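Local coordinates for flavocytochrome C3 fumarate reductase (Shewanella frigidimarina, PDB 1QO8), which catalyses the essentially one-way reduction of fumarate to succinate, using one FAD and four covalently bound haems in each subunit, at residues I23-T26 with D27-H31; F475-A478 with D479-N483; L524-G528 with E529-G533. All blocks are in the same frame, centred on the assembly; numbering follows the deposited sequence.

Contact 1. Residues I23-T26 with D27-H31; sequences IKVT and DSETH. With HEM (protoporphyrin IX containing Fe), chain F.
V25 and E29 meet where the chain doubles back beside a haem: CG1 of V25 lies 4.0 Å from CG of E29, the two side chains crossing at a slant. The other methyl of V25, CG2, faces the porphyrin rim near CHA, and I23 sets CD1 3.8 Å from C1B of the same haem, so branched aliphatic residues give the macrocycle apolar contacts. E29 extends past the valine, its OE2 3.3 Å from CAD, at the root of a haem propionate; K292 forms a salt bridge with this oxygen, while T66 bonds to OE1. The backbone here forms a type I turn from T26 to E29, closed by E29 N on T26 O, 2.9 Å. Threonine suits the turn's first position because OG1, held between the backbone N and the carbonyl carbon (chi1 63°), lies near the start of helix 30-40 and weakly accepts the amide of T30 at 3.5 Å. One water lies 2.8 Å from T30 OG1 and bonds weakly to T26 OG1; a second accepts from T26 N. D27 points away from T26, its OD1 taking the amide of H293 and OD2 bonding to T294 OG1, as suits a buried acid. E29, at the N-cap position, thus joins helix 30-40 to the haem pocket, and K292 would be expected to favour its ionised form and offset negative charge next to the propionate.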
ATOM      1  N   ILE A  23      38.032  22.974 -15.978  1.00 48.73           N
ATOM      2  CA  ILE A  23      36.609  22.684 -16.170  1.00 50.98           C
ATOM      3  C   ILE A  23      36.125  21.789 -15.028  1.00 52.49           C
ATOM      4  O   ILE A  23      36.596  20.667 -14.845  1.00 54.89           O
ATOM      5  CB  ILE A  23      36.291  22.087 -17.543  1.00 50.16           C
ATOM      6  CG1 ILE A  23      36.523  23.174 -18.571  1.00 48.23           C
ATOM      7  CG2 ILE A  23      34.843  21.547 -17.575  1.00 51.26           C
ATOM      8  CD1 ILE A  23      36.424  22.897 -20.038  1.00 47.31           C
ATOM      9  N   LYS A  24      35.279  22.375 -14.192  1.00 47.88           N
ATOM     10  CA  LYS A  24      34.685  21.701 -13.057  1.00 48.73           C
ATOM     11  C   LYS A  24      33.204  22.139 -12.904  1.00 45.08           C
ATOM     12  O   LYS A  24      32.874  23.120 -12.235  1.00 41.18           O
ATOM     13  CB  LYS A  24      35.440  22.172 -11.809  1.00 51.59           C
ATOM     14  CG  LYS A  24      35.019  21.491 -10.514  1.00 56.95           C
ATOM     15  CD  LYS A  24      35.629  22.319  -9.361  1.00 61.72           C
ATOM     16  CE  LYS A  24      35.461  21.559  -8.037  1.00 63.91           C
ATOM     17  NZ  LYS A  24      35.902  20.159  -8.328  1.00 65.55           N
ATOM     18  N   VAL A  25      32.288  21.491 -13.568  1.00 46.29           N
ATOM     19  CA  VAL A  25      30.918  22.092 -13.708  1.00 44.87           C
ATOM     20  C   VAL A  25      30.148  21.759 -12.456  1.00 44.16           C
ATOM     21  O   VAL A  25      30.151  20.603 -12.039  1.00 43.60           O
ATOM     22  CB  VAL A  25      30.288  21.582 -14.984  1.00 46.61           C
ATOM     23  CG1 VAL A  25      28.889  22.232 -15.193  1.00 45.63           C
ATOM     24  CG2 VAL A  25      31.230  21.796 -16.146  1.00 44.48           C
ATOM     25  N   THR A  26      29.613  22.681 -11.666  1.00 43.47           N
ATOM     26  CA  THR A  26      28.801  22.312 -10.534  1.00 45.29           C
ATOM     27  C   THR A  26      27.425  21.713 -10.939  1.00 44.35           C
ATOM     28  O   THR A  26      26.946  21.806 -12.073  1.00 42.50           O
ATOM     29  CB  THR A  26      28.510  23.502  -9.604  1.00 47.69           C
ATOM     30  OG1 THR A  26      27.734  24.474 -10.361  1.00 47.77           O
ATOM     31  CG2 THR A  26      29.860  24.114  -9.185  1.00 44.56           C
ATOM     32  N   ASP A  27      26.857  20.960 -10.001  1.00 41.25           N
ATOM     33  CA  ASP A  27      25.548  20.308 -10.236  1.00 43.33           C
ATOM     34  C   ASP A  27      24.500  21.301 -10.726  1.00 38.57           C
ATOM     35  O   ASP A  27      23.890  20.987 -11.741  1.00 39.06           O
ATOM     36  CB  ASP A  27      25.133  19.549  -8.967  1.00 42.30           C
ATOM     37  CG  ASP A  27      26.088  18.346  -8.863  1.00 45.29           C
ATOM     38  OD1 ASP A  27      26.531  17.721  -9.838  1.00 46.26           O
ATOM     39  OD2 ASP A  27      26.324  17.989  -7.705  1.00 46.30           O
ATOM     40  N   SER A  28      24.436  22.482 -10.108  1.00 41.30           N
ATOM     41  CA  SER A  28      23.507  23.496 -10.477  1.00 41.25           C
ATOM     42  C   SER A  28      23.975  24.249 -11.720  1.00 43.18           C
ATOM     43  O   SER A  28      23.191  25.137 -12.106  1.00 44.79           O
ATOM     44  CB  SER A  28      23.148  24.498  -9.402  1.00 39.92           C
ATOM     45  OG  SER A  28      22.916  23.963  -8.143  1.00 38.12           O
ATOM     46  N   GLU A  29      25.100  23.968 -12.374  1.00 43.92           N
ATOM     47  CA  GLU A  29      25.563  24.741 -13.538  1.00 40.27           C
ATOM     48  C   GLU A  29      25.549  26.241 -13.404  1.00 39.98           C
ATOM     49  O   GLU A  29      25.269  27.067 -14.305  1.00 40.82           O
ATOM     50  CB  GLU A  29      24.841  24.237 -14.798  1.00 42.97           C
ATOM     51  CG  GLU A  29      24.921  22.687 -14.893  1.00 41.85           C
ATOM     52  CD  GLU A  29      24.139  22.095 -16.029  1.00 42.64           C
ATOM     53  OE1 GLU A  29      23.380  22.802 -16.775  1.00 43.70           O
ATOM     54  OE2 GLU A  29      24.219  20.884 -16.352  1.00 40.30           O
ATOM     55  N   THR A  30      25.854  26.735 -12.213  1.00 40.21           N
ATOM     56  CA  THR A  30      25.694  28.113 -11.803  1.00 45.74           C
ATOM     57  C   THR A  30      26.522  29.053 -12.652  1.00 47.66           C
ATOM     58  O   THR A  30      26.076  29.879 -13.458  1.00 47.30           O
ATOM     59  CB  THR A  30      26.111  28.193 -10.306  1.00 46.96           C
ATOM     60  OG1 THR A  30      25.283  27.212  -9.645  1.00 48.51           O
ATOM     61  CG2 THR A  30      25.831  29.548  -9.684  1.00 46.79           C
ATOM     62  N   HIS A  31      27.837  28.765 -12.597  1.00 47.61           N
ATOM     63  CA  HIS A  31      28.823  29.557 -13.355  1.00 46.27           C
ATOM     64  C   HIS A  31      28.425  29.601 -14.785  1.00 42.66           C
ATOM     65  O   HIS A  31      28.438  30.677 -15.373  1.00 44.60           O
ATOM     66  CB  HIS A  31      30.259  28.902 -13.255  1.00 48.13           C
ATOM     67  CG  HIS A  31      31.273  29.811 -13.902  1.00 52.31           C
ATOM     68  ND1 HIS A  31      31.732  30.921 -13.226  1.00 53.63           N
ATOM     69  CD2 HIS A  31      31.856  29.822 -15.125  1.00 52.83           C
ATOM     70  CE1 HIS A  31      32.583  31.559 -14.024  1.00 56.52           C
ATOM     71  NE2 HIS A  31      32.693  30.915 -15.186  1.00 54.79           N
TER
HETATM   72  CHA HEM F 604      29.338  20.392 -19.465  1.00 41.36           C
HETATM   73  CHB HEM F 604      33.746  20.364 -21.585  1.00 43.86           C
HETATM   74  CHC HEM F 604      32.852  24.555 -23.841  1.00 43.05           C
HETATM   75  CHD HEM F 604      28.459  24.573 -21.780  1.00 42.45           C
HETATM   76  C1A HEM F 604      30.638  20.081 -19.835  1.00 49.02           C
HETATM   77  C2A HEM F 604      31.373  18.966 -19.263  1.00 49.36           C
HETATM   78  C3A HEM F 604      32.554  18.966 -19.879  1.00 47.53           C
HETATM   79  C4A HEM F 604      32.605  20.046 -20.823  1.00 47.84           C
HETATM   80  CMA HEM F 604      33.740  18.002 -19.708  1.00 46.03           C
HETATM   81  CAA HEM F 604      30.858  17.994 -18.168  1.00 51.32           C
HETATM   82  CBA HEM F 604      29.873  16.879 -18.371  1.00 60.44           C
HETATM   83  CGA HEM F 604      29.589  15.764 -17.391  1.00 64.99           C
HETATM   84  O1A HEM F 604      29.495  14.599 -17.947  1.00 67.10           O
HETATM   85  O2A HEM F 604      29.421  15.926 -16.140  1.00 62.09           O
HETATM   86  C1B HEM F 604      33.841  21.422 -22.456  1.00 46.14           C
HETATM   87  C2B HEM F 604      34.890  21.644 -23.448  1.00 49.79           C
HETATM   88  C3B HEM F 604      34.622  22.774 -24.111  1.00 47.54           C
HETATM   89  C4B HEM F 604      33.434  23.333 -23.505  1.00 45.90           C
HETATM   90  CMB HEM F 604      36.044  20.646 -23.699  1.00 48.83           C
HETATM   91  CAB HEM F 604      35.339  23.384 -25.318  1.00 48.56           C
HETATM   92  CBB HEM F 604      35.908  22.828 -26.412  1.00 45.50           C
HETATM   93  C1C HEM F 604      31.593  24.960 -23.424  1.00 46.64           C
HETATM   94  C2C HEM F 604      30.933  26.199 -23.779  1.00 44.52           C
HETATM   95  C3C HEM F 604      29.743  26.172 -23.253  1.00 46.80           C
HETATM   96  C4C HEM F 604      29.581  24.955 -22.505  1.00 47.18           C
HETATM   97  CMC HEM F 604      31.584  27.299 -24.656  1.00 43.34           C
HETATM   98  CAC HEM F 604      28.524  27.145 -23.387  1.00 46.57           C
HETATM   99  CBC HEM F 604      28.211  27.664 -24.601  1.00 46.20           C
HETATM  100  C1D HEM F 604      28.271  23.451 -21.004  1.00 40.50           C
HETATM  101  C2D HEM F 604      27.101  23.088 -20.247  1.00 42.50           C
HETATM  102  C3D HEM F 604      27.353  21.938 -19.646  1.00 42.28           C
HETATM  103  C4D HEM F 604      28.726  21.529 -19.968  1.00 42.65           C
HETATM  104  CMD HEM F 604      25.812  23.964 -20.247  1.00 41.38           C
HETATM  105  CAD HEM F 604      26.458  21.021 -18.767  1.00 40.60           C
HETATM  106  CBD HEM F 604      25.944  19.868 -19.693  1.00 40.78           C
HETATM  107  CGD HEM F 604      25.366  20.300 -21.027  1.00 43.25           C
HETATM  108  O1D HEM F 604      24.538  21.261 -20.989  1.00 41.95           O
HETATM  109  O2D HEM F 604      25.696  19.741 -22.098  1.00 40.35           O
HETATM  110  NA  HEM F 604      31.439  20.781 -20.733  1.00 45.70           N
HETATM  111  NB  HEM F 604      32.969  22.462 -22.543  1.00 45.91           N
HETATM  112  NC  HEM F 604      30.753  24.223 -22.599  1.00 44.11           N
HETATM  113  ND  HEM F 604      29.227  22.492 -20.806  1.00 44.65           N
HETATM  114 FE   HEM F 604      31.054  22.484 -21.739  1.00 41.95          FE
HETATM  115  O   HOH W   1      29.407  25.661 -12.526  1.00 47.37           O
HETATM  116  O   HOH W   2      26.307  25.769  -7.451  1.00 65.67           O

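Contact 2. Residues F475-A478 with D479-N483; sequences FGRA and DMPLN
R477 reaches forward along its own chain to D479, M480 and P481, bracing an irregular loop from within. Its CG lies anti to the backbone N (chi1 -177°) and the chain runs straight on to NE, which carries the guanidinium alongside the residues that follow. At D479 the backbone, not the carboxylate, is the target: NE donates to D479 O at 2.8 Å, the oxygen lying at the guanidinium edge but 24° out of its plane. A water in that plane accepts from R477 NH2 at 2.7 Å and also lies 3.1 Å from D479 O, to which it can donate, so one carbonyl is approached both directly and through solvent. The carboxylate of D479 is exposed and its OD2 is 5.6 Å from R477 NH2, too far for direct contact, though the opposite charges may still attract. M480 comes next and crosses the arginine obliquely, its CG 3.6 Å from R477 CD; methionine fits because its flexible chain bends at the sulfur, bringing CE within 3.7 Å of R477 O. Tyrosines of helix 453-469 touch this side chain as well. P481 follows at about a right angle to the arginine, with CD 4.2 Å from NH2, and its ring limits how far the loop can flex here. Beyond the loop, NH1 of R477 bonds to A380 O and makes a long, weak ion pair with E393. Here an extended arginine, donating to main-chain carbonyls, ties together a loop without regular structure that connects helix 453-469 to the long strand 489-505 within the flavoprotein part of the enzyme.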
ATOM      1  N   PHE A 475     -28.341   8.987 -24.390  1.00 44.29           N
ATOM      2  CA  PHE A 475     -27.721   8.962 -23.095  1.00 44.66           C
ATOM      3  C   PHE A 475     -28.376   9.781 -22.016  1.00 44.74           C
ATOM      4  O   PHE A 475     -27.835   9.746 -20.879  1.00 45.32           O
ATOM      5  CB  PHE A 475     -26.183   9.345 -23.138  1.00 43.59           C
ATOM      6  CG  PHE A 475     -25.428   8.340 -23.969  1.00 43.82           C
ATOM      7  CD1 PHE A 475     -25.163   7.079 -23.433  1.00 43.42           C
ATOM      8  CD2 PHE A 475     -25.109   8.577 -25.269  1.00 40.23           C
ATOM      9  CE1 PHE A 475     -24.515   6.103 -24.186  1.00 43.93           C
ATOM     10  CE2 PHE A 475     -24.448   7.638 -26.032  1.00 44.84           C
ATOM     11  CZ  PHE A 475     -24.188   6.354 -25.512  1.00 43.66           C
ATOM     12  N   GLY A 476     -29.500  10.476 -22.258  1.00 45.52           N
ATOM     13  CA  GLY A 476     -30.146  11.086 -21.083  1.00 43.71           C
ATOM     14  C   GLY A 476     -29.556  12.431 -20.725  1.00 47.78           C
ATOM     15  O   GLY A 476     -29.891  12.925 -19.636  1.00 49.15           O
ATOM     16  N   ARG A 477     -28.620  13.031 -21.513  1.00 48.70           N
ATOM     17  CA  ARG A 477     -28.137  14.354 -20.986  1.00 46.27           C
ATOM     18  C   ARG A 477     -29.344  15.259 -20.763  1.00 45.25           C
ATOM     19  O   ARG A 477     -30.030  15.432 -21.777  1.00 42.90           O
ATOM     20  CB  ARG A 477     -27.298  14.922 -22.139  1.00 44.31           C
ATOM     21  CG  ARG A 477     -26.649  16.262 -21.738  1.00 43.28           C
ATOM     22  CD  ARG A 477     -25.760  16.659 -22.969  1.00 40.43           C
ATOM     23  NE  ARG A 477     -25.193  17.957 -22.543  1.00 40.56           N
ATOM     24  CZ  ARG A 477     -24.012  18.461 -22.906  1.00 41.70           C
ATOM     25  NH1 ARG A 477     -23.239  17.800 -23.794  1.00 37.74           N
ATOM     26  NH2 ARG A 477     -23.681  19.641 -22.366  1.00 39.53           N
ATOM     27  N   ALA A 478     -29.627  15.885 -19.659  1.00 46.62           N
ATOM     28  CA  ALA A 478     -30.789  16.705 -19.413  1.00 49.40           C
ATOM     29  C   ALA A 478     -30.767  18.108 -20.032  1.00 51.44           C
ATOM     30  O   ALA A 478     -31.814  18.783 -20.211  1.00 51.26           O
ATOM     31  CB  ALA A 478     -30.923  16.899 -17.873  1.00 48.89           C
ATOM     32  N   ASP A 479     -29.548  18.603 -20.295  1.00 48.37           N
ATOM     33  CA  ASP A 479     -29.434  20.013 -20.709  1.00 47.50           C
ATOM     34  C   ASP A 479     -28.459  20.052 -21.859  1.00 47.21           C
ATOM     35  O   ASP A 479     -27.242  19.732 -21.749  1.00 43.53           O
ATOM     36  CB  ASP A 479     -29.091  20.906 -19.507  1.00 48.00           C
ATOM     37  CG  ASP A 479     -28.489  22.222 -20.050  1.00 50.93           C
ATOM     38  OD1 ASP A 479     -29.013  22.848 -21.017  1.00 48.52           O
ATOM     39  OD2 ASP A 479     -27.446  22.670 -19.507  1.00 50.90           O
ATOM     40  N   MET A 480     -28.980  20.407 -23.049  1.00 43.34           N
ATOM     41  CA  MET A 480     -28.264  20.513 -24.288  1.00 44.87           C
ATOM     42  C   MET A 480     -28.300  21.906 -24.923  1.00 45.64           C
ATOM     43  O   MET A 480     -29.086  22.294 -25.771  1.00 46.38           O
ATOM     44  CB  MET A 480     -28.649  19.398 -25.256  1.00 47.46           C
ATOM     45  CG  MET A 480     -28.713  17.998 -24.515  1.00 46.87           C
ATOM     46  SD  MET A 480     -29.342  16.865 -25.756  1.00 49.56           S
ATOM     47  CE  MET A 480     -31.026  16.821 -25.026  1.00 54.60           C
ATOM     48  N   PRO A 481     -27.254  22.734 -24.607  1.00 45.90           N
ATOM     49  CA  PRO A 481     -27.441  24.168 -24.805  1.00 44.31           C
ATOM     50  C   PRO A 481     -26.960  24.499 -26.174  1.00 43.67           C
ATOM     51  O   PRO A 481     -27.275  25.611 -26.577  1.00 45.75           O
ATOM     52  CB  PRO A 481     -26.807  24.954 -23.714  1.00 43.75           C
ATOM     53  CG  PRO A 481     -26.159  23.898 -22.850  1.00 47.25           C
ATOM     54  CD  PRO A 481     -26.576  22.519 -23.253  1.00 42.41           C
ATOM     55  N   LEU A 482     -26.355  23.666 -26.971  1.00 41.25           N
ATOM     56  CA  LEU A 482     -25.803  24.219 -28.209  1.00 38.55           C
ATOM     57  C   LEU A 482     -25.715  22.971 -29.030  1.00 40.06           C
ATOM     58  O   LEU A 482     -25.316  21.942 -28.510  1.00 41.48           O
ATOM     59  CB  LEU A 482     -24.290  24.674 -27.971  1.00 43.18           C
ATOM     60  CG  LEU A 482     -24.013  25.950 -27.184  1.00 43.30           C
ATOM     61  CD1 LEU A 482     -22.490  26.373 -27.057  1.00 43.92           C
ATOM     62  CD2 LEU A 482     -24.726  27.144 -27.842  1.00 43.67           C
ATOM     63  N   ASN A 483     -25.908  23.075 -30.298  1.00 39.98           N
ATOM     64  CA  ASN A 483     -25.706  22.068 -31.286  1.00 42.51           C
ATOM     65  C   ASN A 483     -24.371  22.374 -31.967  1.00 41.36           C
ATOM     66  O   ASN A 483     -23.700  23.331 -31.581  1.00 42.86           O
ATOM     67  CB  ASN A 483     -26.807  22.421 -32.332  1.00 48.33           C
ATOM     68  CG  ASN A 483     -26.379  23.838 -32.771  1.00 51.01           C
ATOM     69  OD1 ASN A 483     -26.226  24.743 -31.928  1.00 56.71           O
ATOM     70  ND2 ASN A 483     -26.125  24.275 -33.941  1.00 51.15           N
TER
HETATM   71  O   HOH W   3     -24.814  21.355 -20.626  1.00 44.17           O

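Contact 3. Residues L524-G528 with E529-G533; sequences LFAAG and EVTGG. With FAD (flavin-adenine dinucleotide), chain G.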
ATOM      1  N   LEU A 524      14.281  12.761  11.104  1.00 49.68           N
ATOM      2  CA  LEU A 524      13.526  12.720   9.834  1.00 49.55           C
ATOM      3  C   LEU A 524      12.192  13.471   9.897  1.00 48.06           C
ATOM      4  O   LEU A 524      11.386  13.225  10.783  1.00 43.96           O
ATOM      5  CB  LEU A 524      13.158  11.305   9.406  1.00 48.20           C
ATOM      6  CG  LEU A 524      13.220  10.844   7.964  1.00 50.82           C
ATOM      7  CD1 LEU A 524      12.152   9.842   7.579  1.00 47.24           C
ATOM      8  CD2 LEU A 524      13.337  11.898   6.880  1.00 48.19           C
ATOM      9  N   PHE A 525      11.944  14.445   9.026  1.00 46.89           N
ATOM     10  CA  PHE A 525      10.697  15.239   9.014  1.00 46.50           C
ATOM     11  C   PHE A 525      10.108  15.246   7.603  1.00 44.41           C
ATOM     12  O   PHE A 525      10.824  14.900   6.665  1.00 46.21           O
ATOM     13  CB  PHE A 525      10.952  16.681   9.472  1.00 45.30           C
ATOM     14  CG  PHE A 525      11.566  16.754  10.867  1.00 47.57           C
ATOM     15  CD1 PHE A 525      12.943  16.613  11.022  1.00 47.95           C
ATOM     16  CD2 PHE A 525      10.775  16.879  11.971  1.00 47.37           C
ATOM     17  CE1 PHE A 525      13.499  16.609  12.281  1.00 50.25           C
ATOM     18  CE2 PHE A 525      11.335  16.880  13.255  1.00 51.83           C
ATOM     19  CZ  PHE A 525      12.716  16.764  13.399  1.00 46.89           C
ATOM     20  N   ALA A 526       8.867  15.668   7.409  1.00 42.12           N
ATOM     21  CA  ALA A 526       8.317  15.650   6.042  1.00 43.14           C
ATOM     22  C   ALA A 526       7.130  16.627   5.995  1.00 41.21           C
ATOM     23  O   ALA A 526       6.527  16.891   7.041  1.00 42.11           O
ATOM     24  CB  ALA A 526       7.947  14.259   5.587  1.00 37.95           C
ATOM     25  N   ALA A 527       6.901  17.167   4.820  1.00 42.14           N
ATOM     26  CA  ALA A 527       5.787  18.070   4.560  1.00 40.27           C
ATOM     27  C   ALA A 527       5.328  18.060   3.122  1.00 38.96           C
ATOM     28  O   ALA A 527       6.135  17.767   2.225  1.00 40.03           O
ATOM     29  CB  ALA A 527       6.154  19.502   4.981  1.00 40.11           C
ATOM     30  N   GLY A 528       4.007  18.177   2.888  1.00 38.19           N
ATOM     31  CA  GLY A 528       3.543  18.463   1.536  1.00 38.61           C
ATOM     32  C   GLY A 528       2.891  17.192   0.997  1.00 39.82           C
ATOM     33  O   GLY A 528       2.595  16.335   1.821  1.00 39.18           O
ATOM     34  N   GLU A 529       2.901  16.956  -0.327  1.00 37.11           N
ATOM     35  CA  GLU A 529       2.178  15.781  -0.839  1.00 36.22           C
ATOM     36  C   GLU A 529       2.924  14.493  -0.531  1.00 39.22           C
ATOM     37  O   GLU A 529       2.385  13.368  -0.737  1.00 38.47           O
ATOM     38  CB  GLU A 529       2.066  15.852  -2.369  1.00 36.08           C
ATOM     39  CG  GLU A 529       0.977  14.993  -3.044  1.00 37.01           C
ATOM     40  CD  GLU A 529       0.826  15.330  -4.499  1.00 35.34           C
ATOM     41  OE1 GLU A 529       1.160  16.497  -4.951  1.00 36.88           O
ATOM     42  OE2 GLU A 529       0.463  14.449  -5.321  1.00 40.16           O
ATOM     43  N   VAL A 530       4.239  14.554  -0.251  1.00 37.80           N
ATOM     44  CA  VAL A 530       4.978  13.368   0.170  1.00 39.56           C
ATOM     45  C   VAL A 530       4.346  12.613   1.349  1.00 41.85           C
ATOM     46  O   VAL A 530       4.494  11.407   1.578  1.00 44.39           O
ATOM     47  CB  VAL A 530       6.463  13.651   0.436  1.00 39.53           C
ATOM     48  CG1 VAL A 530       6.738  14.415   1.713  1.00 38.56           C
ATOM     49  CG2 VAL A 530       7.167  12.270   0.410  1.00 37.48           C
ATOM     50  N   THR A 531       3.626  13.273   2.199  1.00 40.03           N
ATOM     51  CA  THR A 531       2.991  12.903   3.453  1.00 43.98           C
ATOM     52  C   THR A 531       1.551  12.442   3.229  1.00 45.69           C
ATOM     53  O   THR A 531       0.904  12.792   2.240  1.00 41.19           O
ATOM     54  CB  THR A 531       3.048  14.257   4.178  1.00 46.34           C
ATOM     55  OG1 THR A 531       4.204  14.420   5.050  1.00 44.80           O
ATOM     56  CG2 THR A 531       1.776  14.825   4.570  1.00 41.50           C
ATOM     57  N   GLY A 532       1.050  11.525   4.077  1.00 44.04           N
ATOM     58  CA  GLY A 532      -0.316  11.031   3.905  1.00 44.37           C
ATOM     59  C   GLY A 532      -1.170  11.507   5.043  1.00 47.52           C
ATOM     60  O   GLY A 532      -0.548  11.998   6.028  1.00 47.91           O
ATOM     61  N   GLY A 533      -2.477  11.485   5.197  1.00 49.22           N
ATOM     62  CA  GLY A 533      -3.120  11.954   6.399  1.00 49.05           C
ATOM     63  C   GLY A 533      -3.765  13.329   6.438  1.00 48.70           C
ATOM     64  O   GLY A 533      -4.713  13.552   7.225  1.00 47.86           O
TER
HETATM   65  PA  FAD G 605       6.088  19.602  -5.251  1.00 37.10           P
HETATM   66  O1A FAD G 605       5.689  21.019  -5.526  1.00 36.29           O
HETATM   67  O2A FAD G 605       5.925  18.638  -6.189  1.00 34.89           O
HETATM   68  O5B FAD G 605       7.655  19.712  -5.289  1.00 38.68           O
HETATM   69  C5B FAD G 605       8.555  18.601  -4.883  1.00 37.74           C
HETATM   70  C4B FAD G 605      10.059  19.015  -5.286  1.00 37.13           C
HETATM   71  O4B FAD G 605      10.873  17.827  -4.829  1.00 36.70           O
HETATM   72  C3B FAD G 605      10.254  18.999  -6.838  1.00 36.57           C
HETATM   73  O3B FAD G 605      10.648  20.132  -7.471  1.00 34.67           O
HETATM   74  C2B FAD G 605      10.950  17.623  -7.146  1.00 37.21           C
HETATM   75  O2B FAD G 605      11.838  17.629  -8.292  1.00 40.43           O
HETATM   76  C1B FAD G 605      11.806  17.517  -5.940  1.00 36.52           C
HETATM   77  N9A FAD G 605      12.205  16.138  -5.632  1.00 40.56           N
HETATM   78  C8A FAD G 605      11.477  14.983  -5.776  1.00 37.92           C
HETATM   79  N7A FAD G 605      12.184  13.917  -5.519  1.00 38.16           N
HETATM   80  C5A FAD G 605      13.453  14.376  -5.181  1.00 37.60           C
HETATM   81  C6A FAD G 605      14.711  13.697  -4.879  1.00 38.01           C
HETATM   82  N6A FAD G 605      14.846  12.401  -4.819  1.00 38.15           N
HETATM   83  N1A FAD G 605      15.737  14.532  -4.579  1.00 37.75           N
HETATM   84  C2A FAD G 605      15.670  15.900  -4.709  1.00 39.56           C
HETATM   85  N3A FAD G 605      14.554  16.604  -5.003  1.00 38.68           N
HETATM   86  C4A FAD G 605      13.506  15.773  -5.251  1.00 38.96           C
HETATM   87  N1  FAD G 605      -3.598  22.063  -4.818  1.00 45.98           N
HETATM   88  C2  FAD G 605      -4.184  23.062  -4.216  1.00 47.89           C
HETATM   89  O2  FAD G 605      -4.451  23.165  -3.063  1.00 45.75           O
HETATM   90  N3  FAD G 605      -4.603  24.236  -4.913  1.00 52.54           N
HETATM   91  C4  FAD G 605      -4.330  24.248  -6.277  1.00 53.17           C
HETATM   92  O4  FAD G 605      -4.696  25.180  -6.936  1.00 56.32           O
HETATM   93  C4X FAD G 605      -3.731  23.089  -6.933  1.00 48.56           C
HETATM   94  N5  FAD G 605      -3.535  23.091  -8.260  1.00 46.53           N
HETATM   95  C5X FAD G 605      -2.908  22.059  -8.872  1.00 44.72           C
HETATM   96  C6  FAD G 605      -2.721  22.134 -10.259  1.00 43.24           C
HETATM   97  C7  FAD G 605      -2.080  21.106 -10.909  1.00 45.29           C
HETATM   98  C7M FAD G 605      -1.839  21.110 -12.385  1.00 43.57           C
HETATM   99  C8  FAD G 605      -1.584  20.002 -10.127  1.00 44.00           C
HETATM  100  C8M FAD G 605      -0.820  18.911 -10.814  1.00 44.80           C
HETATM  101  C9  FAD G 605      -1.738  19.942  -8.766  1.00 40.94           C
HETATM  102  C9A FAD G 605      -2.392  20.949  -8.097  1.00 42.13           C
HETATM  103  N10 FAD G 605      -2.641  20.983  -6.710  1.00 41.14           N
HETATM  104  C10 FAD G 605      -3.286  21.999  -6.116  1.00 44.56           C
HETATM  105  C1' FAD G 605      -1.850  20.100  -5.796  1.00 43.11           C
HETATM  106  C2' FAD G 605      -0.699  20.925  -5.128  1.00 41.42           C
HETATM  107  O2' FAD G 605      -0.249  21.748  -6.257  1.00 42.40           O
HETATM  108  C3' FAD G 605       0.455  19.916  -4.910  1.00 39.59           C
HETATM  109  O3' FAD G 605       0.038  18.849  -4.048  1.00 42.08           O
HETATM  110  C4' FAD G 605       1.468  20.606  -3.936  1.00 41.19           C
HETATM  111  O4' FAD G 605       2.009  21.707  -4.729  1.00 37.41           O
HETATM  112  C5' FAD G 605       2.628  19.569  -3.722  1.00 36.37           C
HETATM  113  O5' FAD G 605       3.767  20.445  -3.108  1.00 41.82           O
HETATM  114  P   FAD G 605       5.081  19.833  -2.587  1.00 38.53           P
HETATM  115  O1P FAD G 605       5.856  21.013  -2.048  1.00 38.39           O
HETATM  116  O2P FAD G 605       4.657  18.802  -1.749  1.00 38.75           O
HETATM  117  O3P FAD G 605       5.631  19.178  -3.757  1.00 35.93           O
HETATM  118  O   HOH W   4       6.160  16.970  -0.359  1.00 36.97           O
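The end of an edge strand in a Rossmann-type parallel sheet, here strand 524-526, leads directly into a loop that grips FAD, consistent with a fold whose cofactor lies at the C-terminal ends of the parallel strands. The loop begins with a type I turn from G528 to T531, in which T531 N donates to G528 O at 3.3 Å. G528 suits the first position twice over: its positive phi of 108° is readily accessible to glycine, and without a side chain its CA can lie 3.5 Å from the phosphate oxygen O2P of FAD. The next amide, E529 N, donates to that same oxygen at 2.9 Å, nearly straight (164°). A water donates to O2P as well and to A527 O at 2.7 Å, while accepting from V530 N, so it ties the strand end, the turn and the cofactor together. E529 itself extends away from the turn, CG anti to the backbone N (chi1 -160°), and OE1 accepts from the ribityl hydroxyl O3' at 2.8 Å; OE2 is bonded to T501 N, which fixes the rotation of the carboxylate. At the strand end, alanines leave room for V530, whose CG1 packs 4.1 Å from A526 CB and lies 3.4 Å from A527 O. T531 folds back toward the strand, its OG1 3.8 Å from A526 CB; this hydroxyl is buried without a polar partner in the model. With each carboxylate oxygen of E529 accepting one bond, the acid is probably ionised, and the backbone amide together with the water would be expected to ease the negative charge of the nearby phosphate.

Burial separates the three local contacts. Contact 3 lies wholly in the interior, contact 1 is partly buried against a haem, and contact 2 is on the surface, its centre about 58 Å from that of contact 1 and on the far side of the chain's centre. Contacts 1 and 3 share a type I turn beside a cofactor and use a glutamate there, but the first turn leads into a helix of the cytochrome part, whereas the second leaves a strand of the FAD-binding part. Contact 2 belongs with contact 3 to that larger part, yet its polar chemistry is an arginine on a backbone carbonyl, whereas contact 3 bonds its cofactor directly and contact 1 mainly packs against one.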